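Local coordinates for GGDEF family protein (Vibrio cholerae, PDB 5GZS) that is a probable membrane-bound diguanylate cyclase whose periplasmic portion, made of solute-binding-protein modules, binds arginine, consistent with ligand-controlled signalling, at residues 77-89 / 144-158. Residues are numbered along the deposited sequence; the frame is centred on the assembly and turned at random.
Sequences EYTYLYSYGGLRL and LKPMLLKGLDVQLLN. With ARG (arginine), chain B.
Leu81 and Gln155 exchange backbone hydrogen bonds in both directions, and Ser83 and Asp153 repeat the pattern, so strands 79-83 and 153-156 pair antiparallel. Beyond Leu157 N, which donates to Thr79 O at 2.6 Å, Asn158 carries the pairing on with its side chain. Its amide suits this place by offering both an acceptor and a donor: OD1 takes Thr79 N in the carbonyl plane, on a lone pair, at 2.7 Å, while ND2 reaches Glu77 O from above the peptide plane at 2.8 Å. Glu77 itself belongs to the arginine pocket, its carboxylate receiving ligand N on OE1 and ligand NH1 on OE2.

Strand 137-140 flanks 79-83 on its other edge, making 79-83 the centre of a three-stranded antiparallel sheet in this domain of the family 3 solute-binding proteins; helix 144-149 covers the face bearing Tyr80 and Tyr82.

Branched leucines suit the flat Tyr80 ring: Leu144 CD1 stands over its centre, 4.2 Å from the centroid, and Leu156 CD1 sits off-centre over the opposite face. Beta-branched Val154 touches both tyrosines; chi1 of -68° turns CG1 to Tyr82 CD1 (3.3 Å), leaving CB and CG2 against Tyr80. Selenomethionine Met147, flexible enough to bend at chi2 and chi3, packs CG on Tyr82 CD1, with SE oblique to the ring, 5.3 Å from its centroid, a Met-aromatic contact. Tyrosine adds a polar tip: Tyr80 OH is hydrogen-bonded to Gln203 OE1 and Tyr82 OH to Ala140 O.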
loop_
_atom_site.group_PDB
_atom_site.type_symbol
_atom_site.label_atom_id
_atom_site.label_comp_id
_atom_site.label_asym_id
_atom_site.label_seq_id
_atom_site.Cartn_x
_atom_site.Cartn_y
_atom_site.Cartn_z
ATOM N N GLU A 77 -17.341 -18.201 0.699
ATOM C CA GLU A 77 -18.587 -17.598 0.280
ATOM C C GLU A 77 -18.269 -16.437 -0.667
ATOM O O GLU A 77 -17.635 -15.456 -0.274
ATOM C CB GLU A 77 -19.372 -17.134 1.505
ATOM C CG GLU A 77 -20.708 -16.489 1.243
ATOM C CD GLU A 77 -21.276 -15.888 2.526
ATOM O OE1 GLU A 77 -20.489 -15.212 3.242
ATOM O OE2 GLU A 77 -22.486 -16.085 2.820
ATOM N N TYR A 78 -18.684 -16.555 -1.921
ATOM C CA TYR A 78 -18.441 -15.476 -2.878
ATOM C C TYR A 78 -19.217 -14.227 -2.433
ATOM O O TYR A 78 -20.419 -14.295 -2.133
ATOM C CB TYR A 78 -18.832 -15.899 -4.290
ATOM C CG TYR A 78 -17.815 -16.775 -4.987
ATOM C CD1 TYR A 78 -17.751 -18.140 -4.740
ATOM C CD2 TYR A 78 -16.929 -16.240 -5.917
ATOM C CE1 TYR A 78 -16.828 -18.931 -5.388
ATOM C CE2 TYR A 78 -16.014 -17.016 -6.561
ATOM C CZ TYR A 78 -15.954 -18.354 -6.299
ATOM O OH TYR A 78 -15.025 -19.136 -6.964
ATOM N N THR A 79 -18.512 -13.100 -2.377
ATOM C CA THR A 79 -19.048 -11.884 -1.800
ATOM C C THR A 79 -18.799 -10.700 -2.722
ATOM O O THR A 79 -17.675 -10.481 -3.179
ATOM C CB THR A 79 -18.439 -11.609 -0.411
ATOM O OG1 THR A 79 -18.847 -12.645 0.498
ATOM C CG2 THR A 79 -18.904 -10.244 0.139
ATOM N N TYR A 80 -19.861 -9.945 -3.004
ATOM C CA TYR A 80 -19.806 -8.942 -4.067
ATOM C C TYR A 80 -20.258 -7.561 -3.602
ATOM O O TYR A 80 -21.136 -7.423 -2.716
ATOM C CB TYR A 80 -20.667 -9.374 -5.284
ATOM C CG TYR A 80 -20.348 -10.754 -5.853
ATOM C CD1 TYR A 80 -20.949 -11.902 -5.320
ATOM C CD2 TYR A 80 -19.488 -10.904 -6.934
ATOM C CE1 TYR A 80 -20.685 -13.148 -5.818
ATOM C CE2 TYR A 80 -19.213 -12.158 -7.460
ATOM C CZ TYR A 80 -19.815 -13.281 -6.882
ATOM O OH TYR A 80 -19.556 -14.535 -7.361
ATOM N N LEU A 81 -19.634 -6.545 -4.202
ATOM C CA LEU A 81 -20.189 -5.195 -4.215
ATOM C C LEU A 81 -21.120 -5.099 -5.418
ATOM O O LEU A 81 -20.666 -5.190 -6.569
ATOM C CB LEU A 81 -19.090 -4.125 -4.307
ATOM C CG LEU A 81 -19.595 -2.680 -4.489
ATOM C CD1 LEU A 81 -20.439 -2.194 -3.288
ATOM C CD2 LEU A 81 -18.429 -1.768 -4.740
ATOM N N TYR A 82 -22.416 -4.948 -5.167
ATOM C CA TYR A 82 -23.346 -4.703 -6.262
ATOM C C TYR A 82 -23.525 -3.197 -6.496
ATOM O O TYR A 82 -23.769 -2.423 -5.565
ATOM C CB TYR A 82 -24.700 -5.352 -5.983
ATOM C CG TYR A 82 -24.636 -6.836 -5.787
ATOM C CD1 TYR A 82 -24.751 -7.705 -6.870
ATOM C CD2 TYR A 82 -24.458 -7.370 -4.522
ATOM C CE1 TYR A 82 -24.692 -9.068 -6.693
ATOM C CE2 TYR A 82 -24.397 -8.721 -4.327
ATOM C CZ TYR A 82 -24.503 -9.572 -5.412
ATOM O OH TYR A 82 -24.453 -10.923 -5.195
ATOM N N SER A 83 -23.426 -2.775 -7.743
ATOM C CA SER A 83 -23.496 -1.347 -8.003
ATOM C C SER A 83 -23.778 -1.064 -9.462
ATOM O O SER A 83 -23.361 -1.795 -10.364
ATOM C CB SER A 83 -22.196 -0.641 -7.571
ATOM O OG SER A 83 -21.061 -1.053 -8.335
ATOM N N TYR A 84 -24.523 0.006 -9.671
ATOM C CA TYR A 84 -24.803 0.488 -11.004
ATOM C C TYR A 84 -23.490 1.056 -11.513
ATOM O O TYR A 84 -22.963 2.012 -10.937
ATOM C CB TYR A 84 -25.953 1.523 -10.977
ATOM C CG TYR A 84 -27.321 0.874 -10.927
ATOM C CD1 TYR A 84 -27.744 0.053 -11.967
ATOM C CD2 TYR A 84 -28.184 1.059 -9.845
ATOM C CE1 TYR A 84 -28.979 -0.568 -11.947
ATOM C CE2 TYR A 84 -29.447 0.439 -9.817
ATOM C CZ TYR A 84 -29.830 -0.376 -10.880
ATOM O OH TYR A 84 -31.054 -1.021 -10.909
ATOM N N GLY A 85 -22.925 0.429 -12.541
ATOM C CA GLY A 85 -21.659 0.886 -13.094
ATOM C C GLY A 85 -20.428 0.087 -12.684
ATOM O O GLY A 85 -19.426 0.069 -13.404
ATOM N N GLY A 86 -20.489 -0.575 -11.531
ATOM C CA GLY A 86 -19.378 -1.391 -11.075
ATOM C C GLY A 86 -18.327 -0.596 -10.322
ATOM O O GLY A 86 -17.163 -0.531 -10.722
ATOM N N LEU A 87 -18.733 0.003 -9.212
ATOM C CA LEU A 87 -17.826 0.839 -8.449
ATOM C C LEU A 87 -16.888 -0.001 -7.592
ATOM O O LEU A 87 -16.960 -1.229 -7.594
ATOM C CB LEU A 87 -18.628 1.801 -7.587
ATOM C CG LEU A 87 -19.548 2.675 -8.439
ATOM C CD1 LEU A 87 -20.631 3.331 -7.595
ATOM C CD2 LEU A 87 -18.704 3.721 -9.134
ATOM N N ARG A 88 -15.996 0.657 -6.867
ATOM C CA ARG A 88 -15.234 -0.049 -5.856
ATOM C C ARG A 88 -15.636 0.473 -4.476
ATOM O O ARG A 88 -16.211 1.558 -4.360
ATOM C CB ARG A 88 -13.739 0.111 -6.098
ATOM C CG ARG A 88 -13.192 -0.792 -7.188
ATOM C CD ARG A 88 -11.673 -0.847 -7.126
ATOM N NE ARG A 88 -11.124 0.384 -6.560
ATOM C CZ ARG A 88 -9.835 0.707 -6.566
ATOM N NH1 ARG A 88 -8.944 -0.105 -7.128
ATOM N NH2 ARG A 88 -9.440 1.850 -6.017
ATOM N N LEU A 89 -15.370 -0.322 -3.445
ATOM C CA LEU A 89 -15.541 0.123 -2.064
ATOM C C LEU A 89 -14.993 1.533 -1.825
ATOM O O LEU A 89 -15.727 2.414 -1.393
ATOM C CB LEU A 89 -14.868 -0.853 -1.109
ATOM C CG LEU A 89 -15.485 -2.238 -1.114
ATOM C CD1 LEU A 89 -14.562 -3.211 -0.438
ATOM C CD2 LEU A 89 -16.798 -2.167 -0.379
ATOM N N LEU A 144 -26.503 -12.663 -6.616
ATOM C CA LEU A 144 -25.838 -12.435 -7.893
ATOM C C LEU A 144 -26.773 -12.522 -9.102
ATOM O O LEU A 144 -26.904 -11.556 -9.877
ATOM C CB LEU A 144 -24.682 -13.421 -8.074
ATOM C CG LEU A 144 -23.792 -13.068 -9.271
ATOM C CD1 LEU A 144 -23.241 -11.664 -9.095
ATOM C CD2 LEU A 144 -22.652 -14.059 -9.425
ATOM N N LYS A 145 -27.407 -13.681 -9.273
ATOM C CA LYS A 145 -28.267 -13.904 -10.429
ATOM C C LYS A 145 -29.448 -12.894 -10.450
ATOM O O LYS A 145 -29.628 -12.197 -11.444
ATOM C CB LYS A 145 -28.734 -15.368 -10.463
ATOM C CG LYS A 145 -29.603 -15.761 -11.658
ATOM C CD LYS A 145 -29.984 -17.244 -11.602
ATOM C CE LYS A 145 -29.070 -18.022 -12.519
ATOM N NZ LYS A 145 -28.916 -19.479 -12.215
ATOM N N PRO A 146 -30.215 -12.760 -9.351
ATOM C CA PRO A 146 -31.301 -11.773 -9.467
ATOM C C PRO A 146 -30.800 -10.342 -9.630
ATOM O O PRO A 146 -31.423 -9.562 -10.351
ATOM C CB PRO A 146 -32.074 -11.929 -8.152
ATOM C CG PRO A 146 -31.097 -12.582 -7.202
ATOM C CD PRO A 146 -30.236 -13.464 -8.052
HETATM N N MSE A 147 -29.683 -10.007 -8.994
HETATM C CA MSE A 147 -29.166 -8.641 -9.074
HETATM C C MSE A 147 -28.667 -8.292 -10.482
HETATM O O MSE A 147 -28.999 -7.240 -11.003
HETATM C CB MSE A 147 -28.049 -8.427 -8.047
HETATM C CG MSE A 147 -27.928 -7.024 -7.507
HETATM SE SE MSE A 147 -29.513 -6.441 -6.563
HETATM C CE MSE A 147 -28.832 -6.338 -4.730
ATOM N N LEU A 148 -27.887 -9.165 -11.108
ATOM C CA LEU A 148 -27.377 -8.870 -12.449
ATOM C C LEU A 148 -28.488 -8.857 -13.490
ATOM O O LEU A 148 -28.318 -8.278 -14.559
ATOM C CB LEU A 148 -26.301 -9.876 -12.858
ATOM C CG LEU A 148 -24.857 -9.461 -12.579
ATOM C CD1 LEU A 148 -24.658 -9.245 -11.101
ATOM C CD2 LEU A 148 -23.921 -10.513 -13.076
ATOM N N LEU A 149 -29.602 -9.527 -13.192
ATOM C CA LEU A 149 -30.806 -9.425 -14.016
ATOM C C LEU A 149 -31.298 -7.977 -14.072
ATOM O O LEU A 149 -31.625 -7.457 -15.140
ATOM C CB LEU A 149 -31.928 -10.339 -13.484
ATOM C CG LEU A 149 -31.808 -11.835 -13.850
ATOM C CD1 LEU A 149 -32.934 -12.679 -13.263
ATOM C CD2 LEU A 149 -31.722 -12.036 -15.375
ATOM N N LYS A 150 -31.339 -7.335 -12.908
ATOM C CA LYS A 150 -31.806 -5.958 -12.772
ATOM C C LYS A 150 -30.800 -4.940 -13.297
ATOM O O LYS A 150 -30.879 -3.761 -12.970
ATOM C CB LYS A 150 -32.117 -5.664 -11.315
ATOM C CG LYS A 150 -33.321 -6.436 -10.796
ATOM C CD LYS A 150 -34.610 -5.898 -11.418
ATOM C CE LYS A 150 -35.835 -6.650 -10.926
ATOM N NZ LYS A 150 -37.037 -6.251 -11.705
ATOM N N GLY A 151 -29.852 -5.414 -14.103
ATOM C CA GLY A 151 -28.849 -4.563 -14.717
ATOM C C GLY A 151 -27.736 -4.064 -13.811
ATOM O O GLY A 151 -27.104 -3.058 -14.127
ATOM N N LEU A 152 -27.476 -4.756 -12.702
ATOM C CA LEU A 152 -26.400 -4.350 -11.807
ATOM C C LEU A 152 -25.071 -5.005 -12.161
ATOM O O LEU A 152 -25.033 -6.061 -12.795
ATOM C CB LEU A 152 -26.759 -4.649 -10.353
ATOM C CG LEU A 152 -27.603 -3.502 -9.810
ATOM C CD1 LEU A 152 -29.042 -3.657 -10.206
ATOM C CD2 LEU A 152 -27.460 -3.381 -8.336
ATOM N N ASP A 153 -23.977 -4.360 -11.765
ATOM C CA ASP A 153 -22.653 -4.946 -11.945
ATOM C C ASP A 153 -22.097 -5.379 -10.595
ATOM O O ASP A 153 -22.585 -4.959 -9.545
ATOM C CB ASP A 153 -21.699 -3.961 -12.619
ATOM C CG ASP A 153 -20.576 -4.655 -13.417
ATOM O OD1 ASP A 153 -20.384 -5.887 -13.311
ATOM O OD2 ASP A 153 -19.865 -3.937 -14.158
ATOM N N VAL A 154 -21.080 -6.229 -10.622
ATOM C CA VAL A 154 -20.447 -6.662 -9.389
ATOM C C VAL A 154 -18.955 -6.433 -9.429
ATOM O O VAL A 154 -18.352 -6.339 -10.502
ATOM C CB VAL A 154 -20.722 -8.158 -9.087
ATOM C CG1 VAL A 154 -22.121 -8.330 -8.777
ATOM C CG2 VAL A 154 -20.383 -9.011 -10.245
ATOM N N GLN A 155 -18.388 -6.295 -8.237
ATOM C CA GLN A 155 -16.963 -6.455 -8.009
ATOM C C GLN A 155 -16.820 -7.560 -6.927
ATOM O O GLN A 155 -17.343 -7.419 -5.807
ATOM C CB GLN A 155 -16.334 -5.127 -7.588
ATOM C CG GLN A 155 -14.904 -5.203 -7.048
ATOM C CD GLN A 155 -14.557 -4.003 -6.135
ATOM O OE1 GLN A 155 -15.344 -3.061 -5.991
ATOM N NE2 GLN A 155 -13.390 -4.055 -5.499
ATOM N N LEU A 156 -16.173 -8.673 -7.281
ATOM C CA LEU A 156 -15.894 -9.745 -6.323
ATOM C C LEU A 156 -15.005 -9.210 -5.231
ATOM O O LEU A 156 -13.915 -8.720 -5.506
ATOM C CB LEU A 156 -15.223 -10.940 -6.990
ATOM C CG LEU A 156 -15.074 -12.166 -6.076
ATOM C CD1 LEU A 156 -16.441 -12.538 -5.532
ATOM C CD2 LEU A 156 -14.432 -13.372 -6.789
ATOM N N LEU A 157 -15.474 -9.284 -3.994
ATOM C CA LEU A 157 -14.728 -8.705 -2.898
ATOM C C LEU A 157 -13.772 -9.690 -2.247
ATOM O O LEU A 157 -13.008 -9.288 -1.397
ATOM C CB LEU A 157 -15.685 -8.138 -1.835
ATOM C CG LEU A 157 -16.585 -6.968 -2.286
ATOM C CD1 LEU A 157 -17.200 -6.295 -1.098
ATOM C CD2 LEU A 157 -15.834 -5.933 -3.150
ATOM N N ASN A 158 -13.795 -10.969 -2.632
ATOM C CA ASN A 158 -13.072 -12.006 -1.859
ATOM C C ASN A 158 -11.564 -11.892 -1.967
ATOM O O ASN A 158 -10.836 -12.298 -1.075
ATOM C CB ASN A 158 -13.497 -13.418 -2.285
ATOM C CG ASN A 158 -14.906 -13.757 -1.840
ATOM O OD1 ASN A 158 -15.877 -13.462 -2.548
ATOM N ND2 ASN A 158 -15.031 -14.376 -0.673
HETATM N N ARG B . -21.496 -15.464 5.788
HETATM C CA ARG B . -21.894 -14.143 6.252
HETATM C C ARG B . -22.599 -14.232 7.600
HETATM O O ARG B . -22.631 -13.275 8.372
HETATM C CB ARG B . -22.792 -13.472 5.229
HETATM C CG ARG B . -24.115 -14.179 5.006
HETATM C CD ARG B . -24.748 -13.620 3.751
HETATM N NE ARG B . -26.067 -14.167 3.511
HETATM C CZ ARG B . -26.289 -15.392 3.057
HETATM N NH1 ARG B . -25.274 -16.212 2.806
HETATM N NH2 ARG B . -27.534 -15.799 2.873
HETATM O OXT ARG B . -23.156 -15.266 7.949
#